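Local coordinates for 3,6-diketocamphane 1,6 monooxygenase (Pseudomonas putida, PDB 4UWM), which catalyses the FMNH2- and oxygen-dependent Baeyer-Villiger conversion of a camphor-derived diketone into a lactone, allowing the bacterium to grow on (-)-camphor, at residues 21-25 and 349-353; 30-34 and 67-73; 79-83 and 115-121; 258-262 and 361-365; 327-332 and 368-373. All blocks are in the same frame, centred on the assembly; numbering follows the deposited sequence. Where two conformers were deposited one is given.

Contact 1 of 5, residues 21-25 and 349-353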
# COMPACT_ATOMS: atom_id res chain seq x y z
N GLN A 21 7.00 -6.69 13.54
CA GLN A 21 6.82 -6.04 14.84
C GLN A 21 6.46 -4.56 14.66
O GLN A 21 5.60 -4.04 15.36
CB GLN A 21 8.10 -6.14 15.67
CG GLN A 21 8.42 -7.54 16.22
CD GLN A 21 9.81 -7.57 16.86
OE1 GLN A 21 10.80 -7.04 16.30
NE2 GLN A 21 9.90 -8.17 18.03
N THR A 22 7.12 -3.91 13.72
CA THR A 22 6.88 -2.48 13.46
C THR A 22 5.44 -2.29 13.00
O THR A 22 4.74 -1.37 13.46
CB THR A 22 7.88 -1.99 12.39
OG1 THR A 22 9.21 -2.13 12.89
CG2 THR A 22 7.66 -0.52 11.99
N PHE A 23 5.02 -3.13 12.07
CA PHE A 23 3.67 -3.09 11.49
C PHE A 23 2.60 -3.35 12.57
O PHE A 23 1.63 -2.60 12.69
CB PHE A 23 3.58 -4.05 10.30
CG PHE A 23 2.50 -3.70 9.30
CD1 PHE A 23 2.65 -2.59 8.47
CD2 PHE A 23 1.36 -4.50 9.16
CE1 PHE A 23 1.67 -2.28 7.52
CE2 PHE A 23 0.38 -4.20 8.23
CZ PHE A 23 0.53 -3.07 7.42
N ASP A 24 2.84 -4.37 13.40
CA ASP A 24 1.97 -4.68 14.54
C ASP A 24 1.83 -3.51 15.52
O ASP A 24 0.71 -3.13 15.90
CB ASP A 24 2.47 -5.96 15.25
CG ASP A 24 1.43 -6.57 16.21
OD1 ASP A 24 0.20 -6.50 15.94
OD2 ASP A 24 1.85 -7.14 17.23
N TRP A 25 2.95 -2.90 15.89
CA TRP A 25 2.95 -1.73 16.76
C TRP A 25 2.17 -0.54 16.15
O TRP A 25 1.39 0.15 16.85
CB TRP A 25 4.40 -1.33 17.09
CG TRP A 25 4.56 -0.08 17.98
CD1 TRP A 25 5.44 0.96 17.79
CD2 TRP A 25 3.88 0.20 19.21
NE1 TRP A 25 5.30 1.89 18.81
CE2 TRP A 25 4.36 1.44 19.69
CE3 TRP A 25 2.89 -0.47 19.95
CZ2 TRP A 25 3.89 2.03 20.89
CZ3 TRP A 25 2.42 0.12 21.14
CH2 TRP A 25 2.93 1.36 21.59
N HIS A 349 6.83 6.74 20.38
CA HIS A 349 8.10 6.05 20.58
C HIS A 349 7.94 4.54 20.73
O HIS A 349 6.84 4.04 20.81
CB HIS A 349 8.87 6.69 21.74
CG HIS A 349 9.64 7.89 21.32
ND1 HIS A 349 10.91 7.80 20.80
CD2 HIS A 349 9.29 9.19 21.25
CE1 HIS A 349 11.33 9.01 20.47
NE2 HIS A 349 10.37 9.87 20.75
N ASP A 350 9.05 3.81 20.76
CA ASP A 350 8.99 2.36 20.73
C ASP A 350 8.63 1.77 22.10
O ASP A 350 9.52 1.36 22.86
CB ASP A 350 10.31 1.77 20.22
CG ASP A 350 10.22 0.27 19.96
OD1 ASP A 350 9.25 -0.36 20.38
OD2 ASP A 350 11.14 -0.25 19.33
N TYR A 351 7.33 1.74 22.38
CA TYR A 351 6.73 1.14 23.57
C TYR A 351 6.05 -0.19 23.29
O TYR A 351 5.22 -0.68 24.08
CB TYR A 351 5.71 2.10 24.16
CG TYR A 351 6.29 3.06 25.15
CD1 TYR A 351 6.47 2.70 26.50
CD2 TYR A 351 6.65 4.35 24.77
CE1 TYR A 351 6.99 3.59 27.42
CE2 TYR A 351 7.17 5.25 25.69
CZ TYR A 351 7.33 4.87 27.01
OH TYR A 351 7.85 5.77 27.89
N TYR A 352 6.42 -0.79 22.17
CA TYR A 352 5.79 -2.02 21.71
C TYR A 352 5.88 -3.15 22.76
O TYR A 352 4.92 -3.91 22.90
CB TYR A 352 6.46 -2.49 20.43
CG TYR A 352 5.86 -3.73 19.81
CD1 TYR A 352 4.50 -3.82 19.52
CD2 TYR A 352 6.68 -4.80 19.46
CE1 TYR A 352 3.97 -4.95 18.91
CE2 TYR A 352 6.15 -5.93 18.86
CZ TYR A 352 4.81 -5.99 18.57
OH TYR A 352 4.31 -7.11 17.95
N ASP A 353 7.01 -3.25 23.47
CA ASP A 353 7.19 -4.33 24.50
C ASP A 353 6.31 -4.17 25.73
O ASP A 353 5.93 -5.17 26.35
CB ASP A 353 8.64 -4.46 24.94
CG ASP A 353 9.53 -5.05 23.88
OD1 ASP A 353 9.02 -5.74 22.98
OD2 ASP A 353 10.76 -4.86 23.95
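Tyr352 reaches across helix 19-35, meeting Trp25 at its root, Gln21 at one ring edge and Asp24 at its tip, a clear case of one residue joining a loop to a helix. With CG anti to the backbone N (chi1 -177°), the phenol runs past the indole of Trp25 in the opposite direction. Tyr352 CB starts the path, 3.9 Å from Trp25 CD2. Next, Tyr352 CD1 presses on the root of the tryptophan, 3.5 Å from Trp25 CB. On the other branch, Tyr352 CE2 meets the aliphatic part of Gln21, whose CB is 3.7 Å away, while Gln21 O lies over one face of the ring. At the tip, Tyr352 OH donates a short bond of 2.6 Å to OD2 of Asp24. It takes the anti lone pair of an oxygen lying in the phenol plane, with the carboxylate itself turned 84° from that plane. The same OD2 also forms a salt bridge with Lys28, so the acidic end has two partners.

Trp25 receives the backbone of the loop on one face, Tyr352 CA standing 3.9 Å from the centroid of its six-membered ring. Its NE1 gives a weak hydrogen bond, 3.3 Å long, to His349 O at the ring edge. An alanine here would remove the indole, which would probably open a gap beneath residues 351-352 and deprive His349 O of this donor.

The contact thus holds the loop between strand 343-347 and helix 356-369 against helix 19-35, with helix 276-291 beside His349 and the second subunit reaching Phe23 and Asp24.

Contact 2 of 5, residues 30-34 and 67-73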
# COMPACT_ATOMS: atom_id res chain seq x y z
N ALA A 30 -2.66 2.74 16.21
CA ALA A 30 -3.80 3.39 15.56
C ALA A 30 -5.12 3.09 16.31
O ALA A 30 -5.92 4.00 16.55
CB ALA A 30 -3.91 2.94 14.11
N VAL A 31 -5.33 1.82 16.65
CA VAL A 31 -6.52 1.39 17.41
C VAL A 31 -6.62 2.10 18.78
O VAL A 31 -7.66 2.65 19.13
CB VAL A 31 -6.59 -0.15 17.58
CG1 VAL A 31 -7.75 -0.57 18.48
CG2 VAL A 31 -6.71 -0.83 16.22
N GLN A 32 -5.52 2.14 19.53
CA GLN A 32 -5.54 2.73 20.88
C GLN A 32 -5.78 4.24 20.78
O GLN A 32 -6.54 4.79 21.58
CB GLN A 32 -4.25 2.42 21.64
CG GLN A 32 -4.25 2.80 23.13
CD GLN A 32 -3.92 4.27 23.39
OE1 GLN A 32 -3.28 4.96 22.58
NE2 GLN A 32 -4.35 4.75 24.54
N ALA A 33 -5.14 4.91 19.81
CA ALA A 33 -5.32 6.35 19.65
C ALA A 33 -6.77 6.67 19.31
O ALA A 33 -7.36 7.60 19.87
CB ALA A 33 -4.35 6.93 18.62
N ASP A 34 -7.35 5.88 18.40
CA ASP A 34 -8.76 6.00 18.06
C ASP A 34 -9.65 5.83 19.32
O ASP A 34 -10.56 6.63 19.52
CB ASP A 34 -9.14 4.95 16.99
CG ASP A 34 -10.54 5.12 16.45
OD1 ASP A 34 -10.91 6.23 15.98
OD2 ASP A 34 -11.27 4.11 16.44
N GLN A 67 -10.27 -0.97 11.25
CA GLN A 67 -10.12 -1.30 12.68
C GLN A 67 -10.35 -0.07 13.55
O GLN A 67 -10.22 -0.14 14.77
CB GLN A 67 -8.73 -1.88 12.97
CG GLN A 67 -8.47 -3.22 12.29
CD GLN A 67 -7.24 -3.92 12.83
OE1 GLN A 67 -7.04 -4.02 14.05
NE2 GLN A 67 -6.42 -4.44 11.92
N THR A 68 -10.70 1.04 12.93
CA THR A 68 -10.85 2.29 13.65
C THR A 68 -12.13 2.95 13.15
O THR A 68 -12.60 2.61 12.05
CB THR A 68 -9.66 3.24 13.40
OG1 THR A 68 -9.45 3.38 11.99
CG2 THR A 68 -8.36 2.69 14.02
N LYS A 69 -12.65 3.89 13.95
CA LYS A 69 -13.94 4.53 13.67
C LYS A 69 -13.82 6.01 13.33
O LYS A 69 -14.42 6.48 12.37
CB LYS A 69 -14.90 4.34 14.85
CG LYS A 69 -15.72 3.05 14.81
CD LYS A 69 -15.40 2.11 15.97
CE LYS A 69 -14.32 1.10 15.62
NZ LYS A 69 -14.15 0.10 16.71
N ASN A 70 -13.05 6.75 14.12
CA ASN A 70 -13.00 8.19 13.98
C ASN A 70 -11.70 8.82 13.57
O ASN A 70 -11.70 9.88 12.97
CB ASN A 70 -13.45 8.86 15.29
CG ASN A 70 -14.77 8.33 15.79
OD1 ASN A 70 -15.76 8.32 15.07
ND2 ASN A 70 -14.78 7.85 17.01
N ILE A 71 -10.58 8.22 13.98
CA ILE A 71 -9.29 8.86 13.77
C ILE A 71 -9.06 9.07 12.26
O ILE A 71 -9.51 8.26 11.45
CB ILE A 71 -8.15 8.01 14.43
CG1 ILE A 71 -6.88 8.84 14.63
CG2 ILE A 71 -7.96 6.67 13.71
CD1 ILE A 71 -5.93 8.25 15.66
N LYS A 72 -8.41 10.18 11.92
CA LYS A 72 -8.03 10.50 10.55
C LYS A 72 -6.56 10.12 10.33
O LYS A 72 -5.73 10.29 11.22
CB LYS A 72 -8.20 12.00 10.28
CG LYS A 72 -9.61 12.54 10.53
CD LYS A 72 -9.64 14.01 10.17
CE LYS A 72 -10.83 14.74 10.77
NZ LYS A 72 -10.79 16.14 10.28
N PHE A 73 -6.23 9.65 9.13
CA PHE A 73 -4.84 9.25 8.82
C PHE A 73 -4.20 10.15 7.78
O PHE A 73 -4.90 10.65 6.91
CB PHE A 73 -4.81 7.82 8.29
CG PHE A 73 -5.24 6.79 9.28
CD1 PHE A 73 -4.33 6.26 10.19
CD2 PHE A 73 -6.54 6.32 9.28
CE1 PHE A 73 -4.72 5.29 11.10
CE2 PHE A 73 -6.94 5.33 10.19
CZ PHE A 73 -6.03 4.83 11.11
O HOH W 1 -12.14 8.54 18.62
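Asp34 holds the turn at residues 69-71 by three backbone N-H groups, showing how a single carboxylate can fix a loop. OD1 takes two of them: Ile71 N at 2.8 Å, from the anti side and 30° out of the carboxylate plane, and Asn70 N at 2.9 Å, on the syn lone pair. OD2 accepts Lys69 N, also at 2.9 Å, but from above the plane. With three donors from different directions, the carboxylate has little liberty to rotate. CG stands anti to the backbone N of Asp34 (chi1 -173°), which carries the group off the helix and into the bend of the loop.

Apolar groups flank this grip. Thr68 CG2 packs at 3.8 Å against Asp34 CB, and Ile71 sends CD1 to within 3.6 Å of Ala33 CB. One turn back, Ala30 CB meets the edge of the Phe73 ring, 3.9 Å from CE1. A water links the helix backbone to the loop, donating to Asp34 O and accepting from Asn70 ND2.

Further out, Thr68 OG1 is tied to Ala64 O in helix 57-65 and to Arg102, which also binds Ile71 O. Strand 40-43 contributes Met41, which touches Ala30, Ile71 and Phe73. The contact therefore joins the end of helix 19-35 to the entry into strand 72-79.

Chemically, an acid close to the C-terminal end of a helix would probably meet a somewhat unfavourable field; here the converging N-H dipoles probably offset it and favour the ionised carboxylate, which in turn fixes the course of the loop.

Contact 3 of 5, residues 79-83 and 115-121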
# COMPACT_ATOMS: atom_id res chain seq x y z
N LEU A 79 6.73 11.12 -0.49
CA LEU A 79 7.81 11.82 -1.16
C LEU A 79 7.53 11.76 -2.68
O LEU A 79 7.80 10.77 -3.35
CB LEU A 79 9.17 11.21 -0.80
CG LEU A 79 9.41 11.19 0.73
CD1 LEU A 79 10.78 10.64 1.07
CD2 LEU A 79 9.24 12.60 1.32
N LEU A 80 6.95 12.84 -3.19
CA LEU A 80 6.50 12.90 -4.61
C LEU A 80 7.55 12.59 -5.66
O LEU A 80 7.21 11.99 -6.67
CB LEU A 80 5.80 14.22 -4.90
CG LEU A 80 4.65 14.63 -3.97
CD1 LEU A 80 3.87 15.79 -4.59
CD2 LEU A 80 3.71 13.49 -3.64
N PRO A 81 8.83 12.97 -5.43
CA PRO A 81 9.84 12.62 -6.45
C PRO A 81 10.11 11.12 -6.63
O PRO A 81 10.75 10.72 -7.61
CB PRO A 81 11.10 13.33 -5.94
CG PRO A 81 10.59 14.43 -5.06
CD PRO A 81 9.40 13.82 -4.38
N HIS A 82 9.58 10.27 -5.74
CA HIS A 82 9.94 8.85 -5.73
C HIS A 82 8.91 7.91 -6.42
O HIS A 82 9.13 6.69 -6.44
CB HIS A 82 10.14 8.36 -4.26
CG HIS A 82 11.29 8.99 -3.53
ND1 HIS A 82 11.53 8.75 -2.19
CD2 HIS A 82 12.24 9.88 -3.93
CE1 HIS A 82 12.59 9.44 -1.80
NE2 HIS A 82 13.04 10.13 -2.84
N GLN A 83 7.81 8.46 -6.94
CA GLN A 83 6.67 7.68 -7.47
C GLN A 83 6.16 8.29 -8.76
O GLN A 83 6.22 9.53 -8.91
CB GLN A 83 5.47 7.73 -6.49
CG GLN A 83 5.76 7.32 -5.06
CD GLN A 83 4.53 6.82 -4.32
OE1 GLN A 83 4.42 6.96 -3.10
NE2 GLN A 83 3.61 6.23 -5.05
N ALA A 115 18.24 7.96 -0.04
CA ALA A 115 16.94 7.54 -0.60
C ALA A 115 16.65 8.22 -1.95
O ALA A 115 16.14 7.58 -2.87
CB ALA A 115 15.81 7.82 0.38
N SER A 116 16.95 9.51 -2.06
CA SER A 116 16.87 10.22 -3.35
C SER A 116 17.64 9.50 -4.47
O SER A 116 17.12 9.31 -5.58
CB SER A 116 17.41 11.65 -3.20
OG SER A 116 16.62 12.39 -2.28
N TYR A 117 18.87 9.09 -4.14
CA TYR A 117 19.75 8.33 -5.03
C TYR A 117 19.07 7.03 -5.52
O TYR A 117 19.11 6.72 -6.71
CB TYR A 117 21.05 7.98 -4.31
CG TYR A 117 22.13 7.33 -5.15
CD1 TYR A 117 23.10 8.11 -5.83
CD2 TYR A 117 22.21 5.95 -5.26
CE1 TYR A 117 24.11 7.50 -6.60
CE2 TYR A 117 23.19 5.33 -6.04
CZ TYR A 117 24.15 6.11 -6.70
OH TYR A 117 25.12 5.46 -7.45
N MET A 118 18.47 6.27 -4.61
CA MET A 118 17.76 5.02 -4.95
C MET A 118 16.73 5.26 -6.05
O MET A 118 16.54 4.42 -6.94
CB MET A 118 17.06 4.41 -3.74
CG MET A 118 17.94 4.10 -2.55
SD MET A 118 17.05 3.57 -1.07
CE MET A 118 18.42 3.04 -0.05
N HIS A 119 16.07 6.41 -5.98
CA HIS A 119 15.02 6.75 -6.90
C HIS A 119 15.51 7.57 -8.11
O HIS A 119 14.71 8.18 -8.82
CB HIS A 119 13.87 7.43 -6.14
CG HIS A 119 13.29 6.57 -5.05
ND1 HIS A 119 13.78 6.56 -3.76
CD2 HIS A 119 12.29 5.65 -5.08
CE1 HIS A 119 13.08 5.71 -3.03
NE2 HIS A 119 12.18 5.13 -3.81
N GLY A 120 16.82 7.54 -8.36
CA GLY A 120 17.38 8.11 -9.59
C GLY A 120 17.76 9.57 -9.54
O GLY A 120 18.02 10.16 -10.59
N ILE A 121 17.77 10.16 -8.34
CA ILE A 121 18.07 11.57 -8.18
C ILE A 121 19.43 11.70 -7.51
O ILE A 121 19.56 11.43 -6.31
CB ILE A 121 17.01 12.34 -7.35
CG1 ILE A 121 15.63 12.23 -7.95
CG2 ILE A 121 17.38 13.81 -7.26
CD1 ILE A 121 14.65 11.39 -7.14
O HOH W 2 14.06 12.46 -1.90
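Ala115 O, 4.0 Å from His82 NE2, is gripped by the other histidine of the contact. His119 ND1 donates to it over 2.7 Å at an angle of 161°, coming from above the carbonyl plane while the oxygen stays close to the imidazole plane. The backbone N of His119 adds a weak bond to the same atom. The N-H on the ring is thus committed to its own helix, and the bond probably helps fix the rotation of the imidazole.

Held in this way, His119 offers a flat face to His82. The rings form an offset stack with centroids 3.8 Å apart and planes only 4° from parallel, although the two side chains cross at about a right angle. His119 ND1 sits over the centre of the His82 ring, and His82 CB lies over the His119 face, 3.7 Å from its centroid. Leu79 CB lies against the opposite face of His82, toward its rim. At its far end, His82 NE2 is 2.7 Å from a water that is also hydrogen-bonded to Ser116 OG. Ile121 CD1 sits at the edge of the His82 ring, near its plane, and approaches Pro81 CB at 4.2 Å.

Ala86 of the second subunit packs on His119, and Met118 forms backbone hydrogen bonds with that subunit.

Gly120, with positive phi, is the C-prime residue of a Schellman motif closing helix 113-118, with Ile121 N bonded to Ser116 O and Gly120 N to Tyr117 O; the histidine stack fastens this helix end to the loop following strand 72-79 of the TIM barrel.

Contact 4 of 5, residues 258-262 and 361-365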
# COMPACT_ATOMS: atom_id res chain seq x y z
N THR A 258 7.60 16.25 21.79
CA THR A 258 7.81 15.08 22.63
C THR A 258 7.01 15.32 23.92
O THR A 258 7.20 16.33 24.59
CB THR A 258 9.30 14.89 22.92
OG1 THR A 258 10.01 14.76 21.68
CG2 THR A 258 9.55 13.67 23.81
N VAL A 259 6.07 14.41 24.21
CA VAL A 259 5.05 14.62 25.23
C VAL A 259 4.88 13.35 26.03
O VAL A 259 4.67 12.27 25.48
CB VAL A 259 3.67 14.99 24.62
CG1 VAL A 259 2.67 15.35 25.72
CG2 VAL A 259 3.78 16.14 23.66
N PHE A 260 4.99 13.46 27.36
CA PHE A 260 4.69 12.32 28.23
C PHE A 260 4.01 12.78 29.52
O PHE A 260 4.44 13.74 30.17
CB PHE A 260 5.94 11.49 28.50
CG PHE A 260 5.63 10.16 29.14
CD1 PHE A 260 5.48 10.05 30.53
CD2 PHE A 260 5.47 9.02 28.37
CE1 PHE A 260 5.18 8.83 31.12
CE2 PHE A 260 5.17 7.79 28.95
CZ PHE A 260 5.02 7.69 30.33
N CYS A 261 2.93 12.08 29.85
CA CYS A 261 2.10 12.42 30.99
C CYS A 261 1.94 11.24 31.95
O CYS A 261 1.80 10.10 31.52
CB CYS A 261 0.73 12.86 30.48
SG CYS A 261 -0.22 13.84 31.65
N ALA A 262 1.96 11.53 33.25
CA ALA A 262 1.72 10.53 34.29
C ALA A 262 1.01 11.20 35.47
O ALA A 262 0.71 12.41 35.42
CB ALA A 262 3.03 9.88 34.71
N SER A 361 -0.50 7.57 29.33
CA SER A 361 -0.04 8.91 28.97
C SER A 361 -0.90 9.53 27.86
O SER A 361 -1.36 10.66 27.99
CB SER A 361 1.44 8.89 28.55
OG SER A 361 1.89 10.17 28.10
N LEU A 362 -1.11 8.78 26.78
CA LEU A 362 -1.92 9.27 25.66
C LEU A 362 -3.36 9.52 26.07
O LEU A 362 -3.95 10.54 25.67
CB LEU A 362 -1.83 8.33 24.43
CG LEU A 362 -0.49 8.21 23.71
CD1 LEU A 362 -0.66 7.24 22.54
CD2 LEU A 362 0.03 9.56 23.20
N GLU A 363 -3.93 8.61 26.88
CA GLU A 363 -5.26 8.86 27.44
C GLU A 363 -5.31 10.15 28.26
O GLU A 363 -6.28 10.90 28.14
CB GLU A 363 -5.75 7.68 28.26
CG GLU A 363 -7.22 7.77 28.60
CD GLU A 363 -7.76 6.48 29.12
OE1 GLU A 363 -7.06 5.82 29.91
OE2 GLU A 363 -8.89 6.12 28.74
N LEU A 364 -4.28 10.42 29.05
CA LEU A 364 -4.25 11.62 29.89
C LEU A 364 -4.18 12.90 29.06
O LEU A 364 -4.91 13.86 29.32
CB LEU A 364 -3.09 11.57 30.89
CG LEU A 364 -3.24 10.57 32.04
CD1 LEU A 364 -1.98 10.56 32.89
CD2 LEU A 364 -4.48 10.88 32.88
N ILE A 365 -3.31 12.90 28.05
CA ILE A 365 -3.15 14.03 27.14
C ILE A 365 -4.46 14.32 26.42
O ILE A 365 -4.94 15.46 26.42
CB ILE A 365 -2.01 13.77 26.12
CG1 ILE A 365 -0.66 13.72 26.84
CG2 ILE A 365 -1.99 14.83 25.03
CD1 ILE A 365 0.39 12.87 26.13
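Ser361 pushes its small side chain into the notch between Phe260 and Cys261, where strand 254-261 passes across helix 356-369. The short segments run at 94° to each other, their axes 7.2 Å apart, and a residue as slight as serine suits such a close crossing. The backbones come nearest here, the CA atoms of Cys261 and Ser361 being 4.6 Å apart. OG, anti to the backbone N (chi1 176°), extends to the strand, where Ser361 OG accepts Cys261 N at 2.8 Å. From the same knob, CB rides over one face of the Phe260 ring, 4.1 Å from its centroid. Ser361 CA also makes a C-H...O contact with Cys261 O.

One turn on from this bump, Ile365 fills the hollow beside Val259 and Cys261. Its CD1 is pressed against Val259 CG1 at 3.4 Å, tighter than ordinary carbon packing, while its CG1 lies by Cys261 CB. Next to it, Leu364 receives the sulfur: in one of the two deposited conformers of Cys261, SG rests 3.7 Å from Leu364 CB. Leu364 CD1 continues to the backbone of Ala262, 4.0 Å from its CA. Val259 and Cys261 thus face the helix, whereas Phe260 leaves the strand on the far side and bends its ring back toward Ser361.

Around this pair, Leu344 of strand 343-347 touches both Val259 and Ile365, and Phe260 packs on helices 265-274 and 276-291. The chemistry is that of an apolar strand-to-helix interface with one polar stitch: the strand N-H, buried beneath the helix, finds its acceptor in a hydroxyl.

Contact 5 of 5, residues 327-332 and 368-373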
# COMPACT_ATOMS: atom_id res chain seq x y z
N VAL A 327 1.61 19.68 32.54
CA VAL A 327 1.61 19.72 31.08
C VAL A 327 0.64 20.78 30.56
O VAL A 327 0.99 21.54 29.65
CB VAL A 327 1.37 18.32 30.47
CG1 VAL A 327 1.15 18.41 28.95
CG2 VAL A 327 2.58 17.43 30.76
N THR A 328 -0.55 20.86 31.17
CA THR A 328 -1.54 21.88 30.81
C THR A 328 -0.97 23.30 30.96
O THR A 328 -1.14 24.15 30.08
CB THR A 328 -2.84 21.73 31.63
OG1 THR A 328 -3.35 20.40 31.48
CG2 THR A 328 -3.90 22.73 31.16
N GLU A 329 -0.28 23.54 32.07
CA GLU A 329 0.30 24.85 32.32
C GLU A 329 1.43 25.15 31.35
O GLU A 329 1.52 26.26 30.83
CB GLU A 329 0.76 24.99 33.77
CG GLU A 329 -0.39 25.25 34.74
CD GLU A 329 0.04 25.23 36.20
OE1 GLU A 329 1.19 25.61 36.50
OE2 GLU A 329 -0.79 24.84 37.05
N LYS A 330 2.27 24.14 31.09
CA LYS A 330 3.35 24.26 30.10
C LYS A 330 2.84 24.61 28.69
O LYS A 330 3.47 25.38 27.97
CB LYS A 330 4.20 22.99 30.06
CG LYS A 330 5.37 23.00 31.02
CD LYS A 330 5.90 21.60 31.25
CE LYS A 330 7.24 21.62 31.95
NZ LYS A 330 7.60 20.25 32.42
N ILE A 331 1.69 24.05 28.32
CA ILE A 331 1.10 24.35 27.01
C ILE A 331 0.57 25.78 26.99
O ILE A 331 0.77 26.51 26.01
CB ILE A 331 0.01 23.31 26.59
CG1 ILE A 331 0.63 21.91 26.44
CG2 ILE A 331 -0.66 23.72 25.28
CD1 ILE A 331 -0.38 20.80 26.21
N ASN A 332 -0.07 26.19 28.08
CA ASN A 332 -0.57 27.57 28.24
C ASN A 332 0.52 28.63 28.08
O ASN A 332 0.33 29.61 27.34
CB ASN A 332 -1.31 27.73 29.56
CG ASN A 332 -2.63 27.00 29.58
OD1 ASN A 332 -3.45 27.15 28.68
ND2 ASN A 332 -2.85 26.21 30.63
N GLU A 368 -7.62 14.56 29.46
CA GLU A 368 -7.44 15.45 30.61
C GLU A 368 -6.66 16.73 30.32
O GLU A 368 -6.89 17.76 30.95
CB GLU A 368 -6.78 14.71 31.78
CG GLU A 368 -7.66 13.66 32.45
CD GLU A 368 -7.13 13.22 33.80
OE1 GLU A 368 -6.42 14.00 34.47
OE2 GLU A 368 -7.44 12.07 34.20
N VAL A 369 -5.74 16.68 29.37
CA VAL A 369 -4.92 17.87 29.08
C VAL A 369 -5.52 18.73 27.96
O VAL A 369 -5.88 19.89 28.19
CB VAL A 369 -3.44 17.52 28.78
CG1 VAL A 369 -2.67 18.77 28.38
CG2 VAL A 369 -2.78 16.87 29.98
N ALA A 370 -5.65 18.15 26.77
CA ALA A 370 -6.01 18.92 25.59
C ALA A 370 -7.41 19.56 25.63
O ALA A 370 -7.57 20.68 25.15
CB ALA A 370 -5.82 18.10 24.31
N PRO A 371 -8.42 18.87 26.20
CA PRO A 371 -9.74 19.51 26.28
C PRO A 371 -9.74 20.86 27.02
O PRO A 371 -10.62 21.68 26.79
CB PRO A 371 -10.57 18.49 27.06
CG PRO A 371 -9.95 17.18 26.70
CD PRO A 371 -8.48 17.47 26.68
N LYS A 372 -8.74 21.07 27.88
CA LYS A 372 -8.65 22.30 28.66
C LYS A 372 -7.97 23.43 27.90
O LYS A 372 -8.17 24.60 28.23
CB LYS A 372 -7.93 22.06 29.99
CG LYS A 372 -8.88 21.93 31.18
CD LYS A 372 -9.30 20.49 31.44
CE LYS A 372 -8.55 19.92 32.63
NZ LYS A 372 -8.81 18.46 32.80
N ILE A 373 -7.18 23.10 26.89
CA ILE A 373 -6.49 24.12 26.10
C ILE A 373 -7.39 24.60 24.96
O ILE A 373 -7.66 23.85 24.02
CB ILE A 373 -5.13 23.63 25.54
CG1 ILE A 373 -4.26 22.99 26.63
CG2 ILE A 373 -4.40 24.76 24.82
CD1 ILE A 373 -3.60 23.95 27.60
O HOH W 3 -5.33 19.68 32.97
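Ile373 sends CD1 toward helix 324-338, into a pocket formed by Thr328, Ile331 and Asn332. Both of its torsions are near -60° (chi1 -50°, chi2 -75°), a bent chain that brings the methyl round to polar and apolar neighbours alike. Ile373 CD1 lies 3.8 Å from Ile331 CG2, with Asn332 OD1 and Thr328 O also close by. A glycine in its place would take away the whole branch and is likely to leave a gap between residues 328-332 and the 368-373 segment, with Ile331 CG2 losing its apolar neighbour.

One turn earlier, Val369 places CG1 anti to its backbone N (chi1 176°) and uses that methyl three times: Val369 CG1 is 3.8 Å from Ile331 CD1 and also touches Val327 CG1 and Thr328 OG1. The threonine hydroxyl, turned back along its helix, bonds to Pro324 O; a water donates to it and to Glu368 O, bridging the two segments. Glu368 O also accepts Lys372 NZ, whose chain, in the conformer given, is bent back over its own turn.

This is helix-to-helix packing on the outside of the TIM barrel: the C-terminal part of helix 356-369 and the 3-10 turn at 370-372 lie against helix 324-338.

How the contacts relate
Contacts 3 and 4 are fully buried, whereas contacts 1, 2 and 5 are only partly buried, with exposed residues at the rims of 2 and 5. Two helices recur: 19-35 serves contacts 1 and 2, and 356-369 serves contacts 4 and 5, whose segments are probably linked by backbone hydrogen bonds (Val369 N to Leu364 O, Ala370 N to Ile365 O). Gln32 touches Leu362, bringing the two helices together, and Tyr351 touches Phe260, joining contact 1 to contact 4. Contact 3 lies across the chain's centre from contacts 4 and 5 and, like contact 1, borders the second subunit. Chemistry follows place: aromatic faces in contacts 1 and 3, a carboxylate gripping backbone in contact 2, mainly aliphatic packing in contacts 4 and 5.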